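Local coordinates for acyl-CoA dehydrogenase domain protein Tcur3483 (Thermomonospora curvata, PDB 6WY9) that probably catalyses the FAD-dependent oxidation of CH-CH groups, as members of the acyl-CoA dehydrogenase family do, at residues T147-G152 / S174-S179; A156-R161 / W188-T193; S216-Q221 / V228-Y233. All blocks are in the same frame, centred on the assembly; numbering follows the deposited sequence.

Contact 1 of 3, residues T147-G152 / S174-S179. With FDA (dihydroflavine-adenine dinucleotide), chain C.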
loop_
_atom_site.group_PDB
_atom_site.type_symbol
_atom_site.label_atom_id
_atom_site.label_comp_id
_atom_site.label_asym_id
_atom_site.label_seq_id
_atom_site.Cartn_x
_atom_site.Cartn_y
_atom_site.Cartn_z
ATOM N N THR A 147 17.670 11.642 -23.672
ATOM C CA THR A 147 16.334 12.188 -23.517
ATOM C C THR A 147 16.176 13.478 -24.290
ATOM O O THR A 147 17.067 14.331 -24.297
ATOM C CB THR A 147 16.073 12.423 -22.018
ATOM O OG1 THR A 147 16.263 11.186 -21.322
ATOM C CG2 THR A 147 14.641 12.961 -21.750
ATOM N N GLU A 148 15.029 13.627 -24.946
ATOM C CA GLU A 148 14.640 14.843 -25.640
ATOM C C GLU A 148 13.307 15.326 -25.085
ATOM O O GLU A 148 12.539 14.534 -24.528
ATOM C CB GLU A 148 14.495 14.601 -27.152
ATOM C CG GLU A 148 15.730 13.919 -27.720
ATOM C CD GLU A 148 15.691 13.717 -29.244
ATOM O OE1 GLU A 148 14.575 13.733 -29.859
ATOM O OE2 GLU A 148 16.807 13.529 -29.825
ATOM N N PRO A 149 12.979 16.597 -25.264
ATOM C CA PRO A 149 11.609 17.034 -24.939
ATOM C C PRO A 149 10.526 16.131 -25.535
ATOM O O PRO A 149 9.536 15.870 -24.847
ATOM C CB PRO A 149 11.546 18.467 -25.519
ATOM C CG PRO A 149 12.990 18.939 -25.474
ATOM C CD PRO A 149 13.835 17.697 -25.768
ATOM N N GLY A 150 10.652 15.684 -26.801
ATOM C CA GLY A 150 9.671 14.812 -27.421
ATOM C C GLY A 150 9.914 13.316 -27.273
ATOM O O GLY A 150 9.181 12.490 -27.834
ATOM N N ALA A 151 10.928 12.905 -26.522
ATOM C CA ALA A 151 11.274 11.478 -26.525
ATOM C C ALA A 151 11.907 11.171 -25.172
ATOM O O ALA A 151 13.127 11.299 -24.989
ATOM C CB ALA A 151 12.199 11.118 -27.689
ATOM N N GLY A 152 11.060 10.798 -24.224
ATOM C CA GLY A 152 11.536 10.523 -22.876
ATOM C C GLY A 152 11.405 9.042 -22.603
ATOM O O GLY A 152 12.331 8.270 -22.869
ATOM N N SER A 174 18.605 18.514 -30.012
ATOM C CA SER A 174 18.814 18.920 -28.629
ATOM C C SER A 174 18.457 17.753 -27.723
ATOM O O SER A 174 17.741 16.835 -28.127
ATOM C CB SER A 174 17.949 20.124 -28.280
ATOM O OG SER A 174 16.632 19.648 -28.115
ATOM N N LYS A 175 18.952 17.807 -26.478
ATOM C CA LYS A 175 18.628 16.829 -25.451
ATOM C C LYS A 175 18.280 17.575 -24.162
ATOM O O LYS A 175 18.586 18.754 -24.002
ATOM C CB LYS A 175 19.789 15.845 -25.194
ATOM C CG LYS A 175 20.235 15.043 -26.442
ATOM C CD LYS A 175 19.251 13.905 -26.780
ATOM C CE LYS A 175 19.627 13.232 -28.125
ATOM N NZ LYS A 175 18.813 11.979 -28.389
ATOM N N ILE A 176 17.653 16.882 -23.233
ATOM C CA ILE A 176 17.186 17.540 -22.021
ATOM C C ILE A 176 17.524 16.651 -20.836
ATOM O O ILE A 176 17.538 15.419 -20.935
ATOM C CB ILE A 176 15.660 17.873 -22.110
ATOM C CG1 ILE A 176 15.181 18.614 -20.846
ATOM C CG2 ILE A 176 14.859 16.597 -22.307
ATOM C CD1 ILE A 176 13.984 19.567 -21.059
ATOM N N PHE A 177 17.826 17.279 -19.701
ATOM C CA PHE A 177 18.262 16.559 -18.502
ATOM C C PHE A 177 19.586 15.808 -18.731
ATOM O O PHE A 177 19.817 14.718 -18.185
ATOM C CB PHE A 177 17.187 15.587 -17.958
ATOM C CG PHE A 177 15.819 16.185 -17.851
ATOM C CD1 PHE A 177 15.571 17.244 -16.991
ATOM C CD2 PHE A 177 14.772 15.699 -18.634
ATOM C CE1 PHE A 177 14.289 17.838 -16.931
ATOM C CE2 PHE A 177 13.476 16.269 -18.562
ATOM C CZ PHE A 177 13.245 17.344 -17.704
ATOM N N THR A 178 20.489 16.416 -19.486
ATOM C CA THR A 178 21.814 15.843 -19.737
ATOM C C THR A 178 22.688 16.103 -18.521
ATOM O O THR A 178 23.459 17.061 -18.502
ATOM C CB THR A 178 22.450 16.473 -20.976
ATOM O OG1 THR A 178 21.491 16.562 -22.048
ATOM C CG2 THR A 178 23.639 15.650 -21.427
ATOM N N SER A 179 22.628 15.210 -17.523
ATOM C CA SER A 179 23.406 15.409 -16.301
ATOM C C SER A 179 24.887 15.417 -16.604
ATOM O O SER A 179 25.393 14.530 -17.304
ATOM C CB SER A 179 23.160 14.314 -15.252
ATOM O OG SER A 179 21.799 14.051 -15.115
HETATM P PA FDA C . 7.621 11.092 -19.773
HETATM O O1A FDA C . 6.789 12.294 -20.087
HETATM O O2A FDA C . 8.050 10.148 -20.909
HETATM O O5B FDA C . 6.701 10.076 -18.778
HETATM C C5B FDA C . 6.321 10.819 -17.650
HETATM C C4B FDA C . 5.571 9.849 -16.718
HETATM O O4B FDA C . 4.504 9.213 -17.571
HETATM C C3B FDA C . 6.410 8.637 -16.305
HETATM O O3B FDA C . 7.117 8.858 -15.142
HETATM C C2B FDA C . 5.330 7.611 -16.014
HETATM O O2B FDA C . 4.559 7.886 -14.782
HETATM C C1B FDA C . 4.307 7.818 -17.174
HETATM N N9A FDA C . 4.479 6.913 -18.308
HETATM C C8A FDA C . 5.313 7.056 -19.435
HETATM N N7A FDA C . 5.162 6.066 -20.305
HETATM C C5A FDA C . 4.210 5.241 -19.745
HETATM C C6A FDA C . 3.665 4.027 -20.190
HETATM N N6A FDA C . 4.038 3.469 -21.358
HETATM N N1A FDA C . 2.734 3.385 -19.450
HETATM C C2A FDA C . 2.411 4.007 -18.278
HETATM N N3A FDA C . 2.850 5.159 -17.715
HETATM C C4A FDA C . 3.757 5.760 -18.502
HETATM N N1 FDA C . 18.343 11.599 -19.484
HETATM C C2 FDA C . 19.480 11.547 -20.317
HETATM O O2 FDA C . 19.351 11.352 -21.546
HETATM N N3 FDA C . 20.708 11.718 -19.689
HETATM C C4 FDA C . 20.879 11.948 -18.304
HETATM O O4 FDA C . 22.005 12.111 -17.851
HETATM C C4X FDA C . 19.666 11.990 -17.532
HETATM N N5 FDA C . 19.747 12.215 -16.157
HETATM C C5X FDA C . 18.649 12.733 -15.523
HETATM C C6 FDA C . 18.758 13.350 -14.331
HETATM C C7 FDA C . 17.599 13.893 -13.723
HETATM C C7M FDA C . 17.758 14.540 -12.471
HETATM C C8 FDA C . 16.381 13.789 -14.284
HETATM C C8M FDA C . 15.169 14.345 -13.647
HETATM C C9 FDA C . 16.258 13.127 -15.493
HETATM C C9A FDA C . 17.394 12.615 -16.111
HETATM N N10 FDA C . 17.292 11.937 -17.338
HETATM C C10 FDA C . 18.456 11.840 -18.107
HETATM C "C1'" FDA C . 15.973 11.907 -18.032
HETATM C "C2'" FDA C . 15.183 10.604 -17.727
HETATM O "O2'" FDA C . 15.736 9.553 -18.363
HETATM C "C3'" FDA C . 13.706 10.933 -18.231
HETATM O "O3'" FDA C . 13.088 11.886 -17.390
HETATM C "C4'" FDA C . 12.879 9.660 -18.340
HETATM O "O4'" FDA C . 13.389 8.928 -19.400
HETATM C "C5'" FDA C . 11.385 10.058 -18.483
HETATM O "O5'" FDA C . 11.250 10.774 -19.675
HETATM P P FDA C . 10.262 12.057 -19.423
HETATM O O1P FDA C . 10.886 12.804 -18.346
HETATM O O2P FDA C . 10.036 12.707 -20.779
HETATM O O3P FDA C . 8.815 11.513 -18.818
#

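Contact 2 of 3, residues A156-R161 / W188-T193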
loop_
_atom_site.group_PDB
_atom_site.type_symbol
_atom_site.label_atom_id
_atom_site.label_comp_id
_atom_site.label_asym_id
_atom_site.label_seq_id
_atom_site.Cartn_x
_atom_site.Cartn_y
_atom_site.Cartn_z
ATOM N N ALA A 156 13.001 5.582 -28.234
ATOM C CA ALA A 156 13.190 5.163 -29.617
ATOM C C ALA A 156 12.514 6.100 -30.622
ATOM O O ALA A 156 12.733 5.943 -31.828
ATOM C CB ALA A 156 12.699 3.719 -29.818
ATOM N N SER A 157 11.750 7.095 -30.165
ATOM C CA SER A 157 11.218 8.135 -31.038
ATOM C C SER A 157 12.113 9.359 -31.139
ATOM O O SER A 157 11.646 10.382 -31.635
ATOM C CB SER A 157 9.848 8.605 -30.538
ATOM O OG SER A 157 8.871 7.673 -30.928
ATOM N N LEU A 158 13.348 9.312 -30.637
ATOM C CA LEU A 158 14.190 10.501 -30.671
ATOM C C LEU A 158 14.400 10.981 -32.115
ATOM O O LEU A 158 14.378 10.195 -33.069
ATOM C CB LEU A 158 15.533 10.196 -29.976
ATOM C CG LEU A 158 16.321 9.057 -30.646
ATOM C CD1 LEU A 158 17.132 9.535 -31.892
ATOM C CD2 LEU A 158 17.185 8.279 -29.608
ATOM N N THR A 159 14.579 12.297 -32.274
ATOM C CA THR A 159 14.682 12.930 -33.578
ATOM C C THR A 159 15.964 13.716 -33.778
ATOM O O THR A 159 16.172 14.227 -34.883
ATOM C CB THR A 159 13.504 13.894 -33.814
ATOM O OG1 THR A 159 13.480 14.863 -32.753
ATOM C CG2 THR A 159 12.174 13.130 -33.836
ATOM N N THR A 160 16.803 13.878 -32.748
ATOM C CA THR A 160 18.112 14.475 -32.991
ATOM C C THR A 160 18.757 13.711 -34.140
ATOM O O THR A 160 18.853 12.483 -34.102
ATOM C CB THR A 160 18.998 14.422 -31.730
ATOM O OG1 THR A 160 18.471 15.284 -30.713
ATOM C CG2 THR A 160 20.453 14.861 -32.061
ATOM N N ARG A 161 19.165 14.420 -35.173
ATOM C CA ARG A 161 19.569 13.771 -36.407
ATOM C C ARG A 161 21.059 13.953 -36.639
ATOM O O ARG A 161 21.648 14.976 -36.276
ATOM C CB ARG A 161 18.795 14.314 -37.616
ATOM C CG ARG A 161 19.275 15.663 -38.076
ATOM C CD ARG A 161 18.684 16.060 -39.434
ATOM N NE ARG A 161 19.309 17.270 -39.981
ATOM C CZ ARG A 161 18.704 18.452 -40.102
ATOM N NH1 ARG A 161 17.444 18.603 -39.722
ATOM N NH2 ARG A 161 19.357 19.488 -40.609
ATOM N N TRP A 188 27.786 11.095 -24.824
ATOM C CA TRP A 188 27.408 9.819 -25.424
ATOM C C TRP A 188 26.026 10.042 -26.027
ATOM O O TRP A 188 25.024 10.005 -25.319
ATOM C CB TRP A 188 27.419 8.752 -24.347
ATOM C CG TRP A 188 26.892 7.420 -24.637
ATOM C CD1 TRP A 188 25.608 6.997 -24.475
ATOM C CD2 TRP A 188 27.662 6.262 -25.007
ATOM N NE1 TRP A 188 25.522 5.642 -24.741
ATOM C CE2 TRP A 188 26.766 5.173 -25.082
ATOM C CE3 TRP A 188 29.014 6.050 -25.298
ATOM C CZ2 TRP A 188 27.176 3.892 -25.450
ATOM C CZ3 TRP A 188 29.423 4.777 -25.654
ATOM C CH2 TRP A 188 28.506 3.715 -25.730
ATOM N N LEU A 189 25.972 10.316 -27.337
ATOM C CA LEU A 189 24.794 10.938 -27.941
ATOM C C LEU A 189 24.035 9.956 -28.831
ATOM O O LEU A 189 24.588 9.435 -29.811
ATOM C CB LEU A 189 25.178 12.182 -28.737
ATOM C CG LEU A 189 23.998 13.006 -29.254
ATOM C CD1 LEU A 189 23.285 13.714 -28.092
ATOM C CD2 LEU A 189 24.495 14.003 -30.295
ATOM N N ALA A 190 22.746 9.748 -28.505
ATOM C CA ALA A 190 21.847 8.922 -29.302
ATOM C C ALA A 190 21.209 9.783 -30.386
ATOM O O ALA A 190 20.530 10.760 -30.070
ATOM C CB ALA A 190 20.782 8.285 -28.414
ATOM N N CYS A 191 21.447 9.429 -31.663
ATOM C CA CYS A 191 21.003 10.203 -32.820
ATOM C C CYS A 191 20.247 9.317 -33.804
ATOM O O CYS A 191 20.536 8.124 -33.945
ATOM C CB CYS A 191 22.180 10.837 -33.614
ATOM S SG CYS A 191 23.388 11.825 -32.715
ATOM N N ARG A 192 19.321 9.940 -34.530
ATOM C CA ARG A 192 18.647 9.327 -35.683
ATOM C C ARG A 192 19.544 9.410 -36.917
ATOM O O ARG A 192 19.781 10.496 -37.459
ATOM C CB ARG A 192 17.314 10.020 -35.948
ATOM C CG ARG A 192 16.564 9.537 -37.219
ATOM C CD ARG A 192 15.761 8.275 -36.942
ATOM N NE ARG A 192 15.153 8.349 -35.618
ATOM C CZ ARG A 192 14.747 7.308 -34.890
ATOM N NH1 ARG A 192 14.261 7.511 -33.674
ATOM N NH2 ARG A 192 14.845 6.063 -35.353
ATOM N N THR A 193 20.042 8.261 -37.377
ATOM C CA THR A 193 20.873 8.214 -38.579
ATOM C C THR A 193 20.130 7.703 -39.816
ATOM O O THR A 193 20.590 7.925 -40.953
ATOM C CB THR A 193 22.126 7.346 -38.308
ATOM O OG1 THR A 193 21.763 6.140 -37.616
ATOM C CG2 THR A 193 23.127 8.100 -37.417
#

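Contact 3 of 3, residues S216-Q221 / V228-Y233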
loop_
_atom_site.group_PDB
_atom_site.type_symbol
_atom_site.label_atom_id
_atom_site.label_comp_id
_atom_site.label_asym_id
_atom_site.label_seq_id
_atom_site.Cartn_x
_atom_site.Cartn_y
_atom_site.Cartn_z
ATOM N N SER A 216 26.249 23.542 -27.151
ATOM C CA SER A 216 25.980 24.487 -26.077
ATOM C C SER A 216 25.058 23.812 -25.068
ATOM O O SER A 216 24.419 22.802 -25.374
ATOM C CB SER A 216 25.368 25.786 -26.630
ATOM O OG SER A 216 23.981 25.629 -26.902
ATOM N N TRP A 217 25.007 24.355 -23.845
ATOM C CA TRP A 217 24.157 23.803 -22.788
ATOM C C TRP A 217 23.613 24.940 -21.934
ATOM O O TRP A 217 24.197 26.028 -21.890
ATOM C CB TRP A 217 24.927 22.816 -21.892
ATOM C CG TRP A 217 26.066 23.497 -21.152
ATOM C CD1 TRP A 217 27.359 23.655 -21.584
ATOM C CD2 TRP A 217 25.995 24.134 -19.859
ATOM N NE1 TRP A 217 28.092 24.341 -20.635
ATOM C CE2 TRP A 217 27.277 24.639 -19.569
ATOM C CE3 TRP A 217 24.961 24.330 -18.927
ATOM C CZ2 TRP A 217 27.556 25.329 -18.400
ATOM C CZ3 TRP A 217 25.244 25.003 -17.761
ATOM C CH2 TRP A 217 26.530 25.488 -17.501
ATOM N N SER A 218 22.513 24.668 -21.220
ATOM C CA SER A 218 21.932 25.621 -20.271
ATOM C C SER A 218 21.450 24.890 -19.028
ATOM O O SER A 218 21.006 23.736 -19.104
ATOM C CB SER A 218 20.768 26.430 -20.881
ATOM O OG SER A 218 19.741 25.560 -21.323
ATOM N N PRO A 219 21.530 25.531 -17.862
ATOM C CA PRO A 219 21.270 24.823 -16.612
ATOM C C PRO A 219 19.788 24.600 -16.365
ATOM O O PRO A 219 18.943 25.385 -16.791
ATOM C CB PRO A 219 21.870 25.759 -15.552
ATOM C CG PRO A 219 21.775 27.129 -16.159
ATOM C CD PRO A 219 22.010 26.916 -17.638
ATOM N N ILE A 220 19.489 23.509 -15.650
ATOM C CA ILE A 220 18.165 23.195 -15.109
ATOM C C ILE A 220 18.349 22.818 -13.635
ATOM O O ILE A 220 19.026 21.829 -13.334
ATOM C CB ILE A 220 17.492 22.020 -15.856
ATOM C CG1 ILE A 220 17.269 22.304 -17.362
ATOM C CG2 ILE A 220 16.189 21.652 -15.175
ATOM C CD1 ILE A 220 16.797 21.019 -18.116
ATOM N N GLN A 221 17.738 23.576 -12.721
ATOM C CA GLN A 221 17.843 23.288 -11.288
ATOM C C GLN A 221 16.710 22.371 -10.864
ATOM O O GLN A 221 15.549 22.612 -11.225
ATOM C CB GLN A 221 17.788 24.572 -10.449
ATOM C CG GLN A 221 18.067 24.333 -8.980
ATOM C CD GLN A 221 19.102 25.296 -8.411
ATOM O OE1 GLN A 221 19.079 26.504 -8.689
ATOM N NE2 GLN A 221 20.022 24.766 -7.603
ATOM N N VAL A 228 21.126 19.904 -13.595
ATOM C CA VAL A 228 21.395 19.172 -14.834
ATOM C C VAL A 228 21.304 20.200 -15.964
ATOM O O VAL A 228 21.398 21.401 -15.697
ATOM C CB VAL A 228 20.450 17.960 -14.984
ATOM C CG1 VAL A 228 20.686 16.962 -13.811
ATOM C CG2 VAL A 228 18.984 18.398 -15.008
ATOM N N THR A 229 21.157 19.780 -17.226
ATOM C CA THR A 229 21.215 20.730 -18.336
ATOM C C THR A 229 20.245 20.336 -19.437
ATOM O O THR A 229 19.707 19.225 -19.470
ATOM C CB THR A 229 22.623 20.832 -18.965
ATOM O OG1 THR A 229 22.900 19.627 -19.700
ATOM C CG2 THR A 229 23.697 21.017 -17.889
ATOM N N ALA A 230 20.005 21.285 -20.326
ATOM C CA ALA A 230 19.605 20.985 -21.689
ATOM C C ALA A 230 20.860 21.163 -22.540
ATOM O O ALA A 230 21.697 22.009 -22.237
ATOM C CB ALA A 230 18.477 21.912 -22.171
ATOM N N THR A 231 21.023 20.339 -23.566
ATOM C CA THR A 231 22.147 20.508 -24.464
ATOM C C THR A 231 21.607 20.702 -25.866
ATOM O O THR A 231 20.520 20.211 -26.197
ATOM C CB THR A 231 23.131 19.320 -24.394
ATOM O OG1 THR A 231 22.422 18.072 -24.527
ATOM C CG2 THR A 231 23.910 19.347 -23.041
ATOM N N TYR A 232 22.348 21.470 -26.662
ATOM C CA TYR A 232 21.951 21.873 -28.008
ATOM C C TYR A 232 23.068 21.558 -28.989
ATOM O O TYR A 232 24.245 21.764 -28.679
ATOM C CB TYR A 232 21.608 23.388 -28.067
ATOM C CG TYR A 232 20.551 23.735 -27.048
ATOM C CD1 TYR A 232 19.203 23.560 -27.334
ATOM C CD2 TYR A 232 20.900 24.182 -25.775
ATOM C CE1 TYR A 232 18.230 23.836 -26.394
ATOM C CE2 TYR A 232 19.917 24.471 -24.818
ATOM C CZ TYR A 232 18.591 24.294 -25.139
ATOM O OH TYR A 232 17.599 24.564 -24.217
ATOM N N TYR A 233 22.682 21.072 -30.182
ATOM C CA TYR A 233 23.611 20.650 -31.238
ATOM C C TYR A 233 23.144 21.298 -32.531
ATOM O O TYR A 233 22.109 20.914 -33.093
ATOM C CB TYR A 233 23.672 19.123 -31.368
ATOM C CG TYR A 233 23.804 18.462 -30.014
ATOM C CD1 TYR A 233 22.691 18.248 -29.223
ATOM C CD2 TYR A 233 25.054 18.095 -29.515
ATOM C CE1 TYR A 233 22.808 17.656 -27.946
ATOM C CE2 TYR A 233 25.185 17.532 -28.286
ATOM C CZ TYR A 233 24.061 17.310 -27.495
ATOM O OH TYR A 233 24.194 16.766 -26.259
#

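Contact 1 of 3, residues T147-G152 / S174-S179
T147, E148 and P149 meet S174, K175 and I176 in a mixed backbone, ionic and apolar contact beside the flavin. The first group lies in the loop after strand 142-145, the second at the end of strand 168-176. One backbone bond joins them: I176 N donates to T147 O at 2.8 Å. The donor stands above the carbonyl plane, 37° out of it. Further along, K175 NZ forms a salt bridge with E148 OE2 at 2.9 Å. It comes to the anti side of the carboxylate, 32° out of its plane. E148 CG sits beside the backbone N (chi1 -51°) and the chain runs on extended, which carries the carboxylate across the lysine chain; E148 CG and K175 CD are 3.6 Å apart. Both charged ends have more partners. T160 OG1 bonds to E148 OE2 and T159 N to E148 OE1, while K175 NZ also bonds to A190 O and Y146 O. Both residues are buried, and these bonds satisfy their charged ends. A type I beta turn runs from E148 to A151, and I176 CG2 presses on its start, 3.4 Å from E148 C. This corner of the middle beta domain of the acyl-CoA dehydrogenase fold holds the isoalloxazine. T147 N donates to flavin O2 at 2.7 Å, and N1 of the reduced flavin donates to T147 OG1 at 2.8 Å. On the second segment, S179 N donates to flavin O4 at 3.2 Å. T147 thus holds the O2 and N1 side of the pyrimidine ring, and S179 its O4. T147 CG2 turns from the flavin to touch I176 CG2 at 3.7 Å and lies at the edge of the F177 ring. G152 CA passes close to flavin O5'.

Contact 2 of 3, residues A156-R161 / W188-T193
R192 contributes the most surface to this contact, and it does so by crossing the L158 side chain and bonding to the carbonyls of L158 and A156. Its guanidinium grips L158 O side-on with two nitrogens. NH1 is the closer, at 2.8 Å from L158 O, in the carbonyl plane and on a lone pair, with an N-H...O angle of 163°. NE donates to the same L158 O at 3.2 Å, nearly along the C=O axis. NH1 also donates to A156 O at 2.9 Å, this time from above the carbonyl plane. Both oxygens lie close to the guanidinium plane, so the bonds fix the rotation of the group. The chain bends at chi2 (83°) and chi3 (39°), which folds the guanidinium back towards the loop. NH2 is taken by K199 O. The backbone of R192 is used too: its N donates to T160 O at 2.6 Å in a nearly straight bond. With R161 and R192 this makes a single beta bridge. It ties the start of strand 161-164, an outer strand of the antiparallel sheet, to strand 186-192 of the mixed sheet, so the bridge joins the two sheets of the middle beta domain. L158 packs against strand 186-192. Its CD1 lies 3.5 Å from R192 N, and its CD2 packs on A190 CB at 3.8 Å. T160 O also accepts a CA-H...O contact from C191 CA at 3.4 Å. Helix 250-260 lies beyond A190 and A156, with I254 and W251 touching them.

Contact 3 of 3, residues S216-Q221 / V228-Y233
S216 O accepts a hydrogen bond from Y232 N at 2.8 Å, and T231 CA adds a CA-H...O contact to S216 O at 3.4 Å. Y232 O accepts S216 N in return. The same reciprocal pattern joins S218 with A230 and I220 with V228, while W217-T231 and P219-T229 are the non-hydrogen-bonded pairs between them. This is the antiparallel beta hairpin of strands 215-221 and 227-239, whose first strand is outermost in its sheet within this chain. S216, S218, I220, V228, A230 and Y232 share one face. There S218 OG lies at the edge of the Y232 ring, 3.7 Å from CE2. W217 points to the other face with T231, and its CE3 meets T229 CG2 at 3.7 Å. I220 CG1 stands beside its backbone N (chi1 -61°), which lays CD1 back over the partner strand, 3.7 Å from T229 O. I220 CB touches V228 CG2 at 4.0 Å, and the side chain also packs on I176 and F177. With an alanine here, the lost branches would probably open a gap over T229 and A230 and leave I176 less covered. The T229 hydroxyl bonds to T178 O.

How the contacts relate
All three contacts lie in the middle beta domain, on one chain. Contact 1 sits between the others: its centre is about 10 Å from that of contact 2 and about 9 Å from that of contact 3, while contacts 2 and 3 are about 17 Å apart. Along the chain, contacts 1 and 2 interleave, and contact 3 follows both. Strand 168-176 of contact 1 pairs with strand 227-239 of contact 3 in the antiparallel sheet, where K175 N bonds to T231 O. Contact 2 brings in the mixed sheet through strand 186-192. T147 follows strand 142-145 and S179 strand 168-176, so loops from both sheets reach the flavin, and V228 of contact 3 packs on S179.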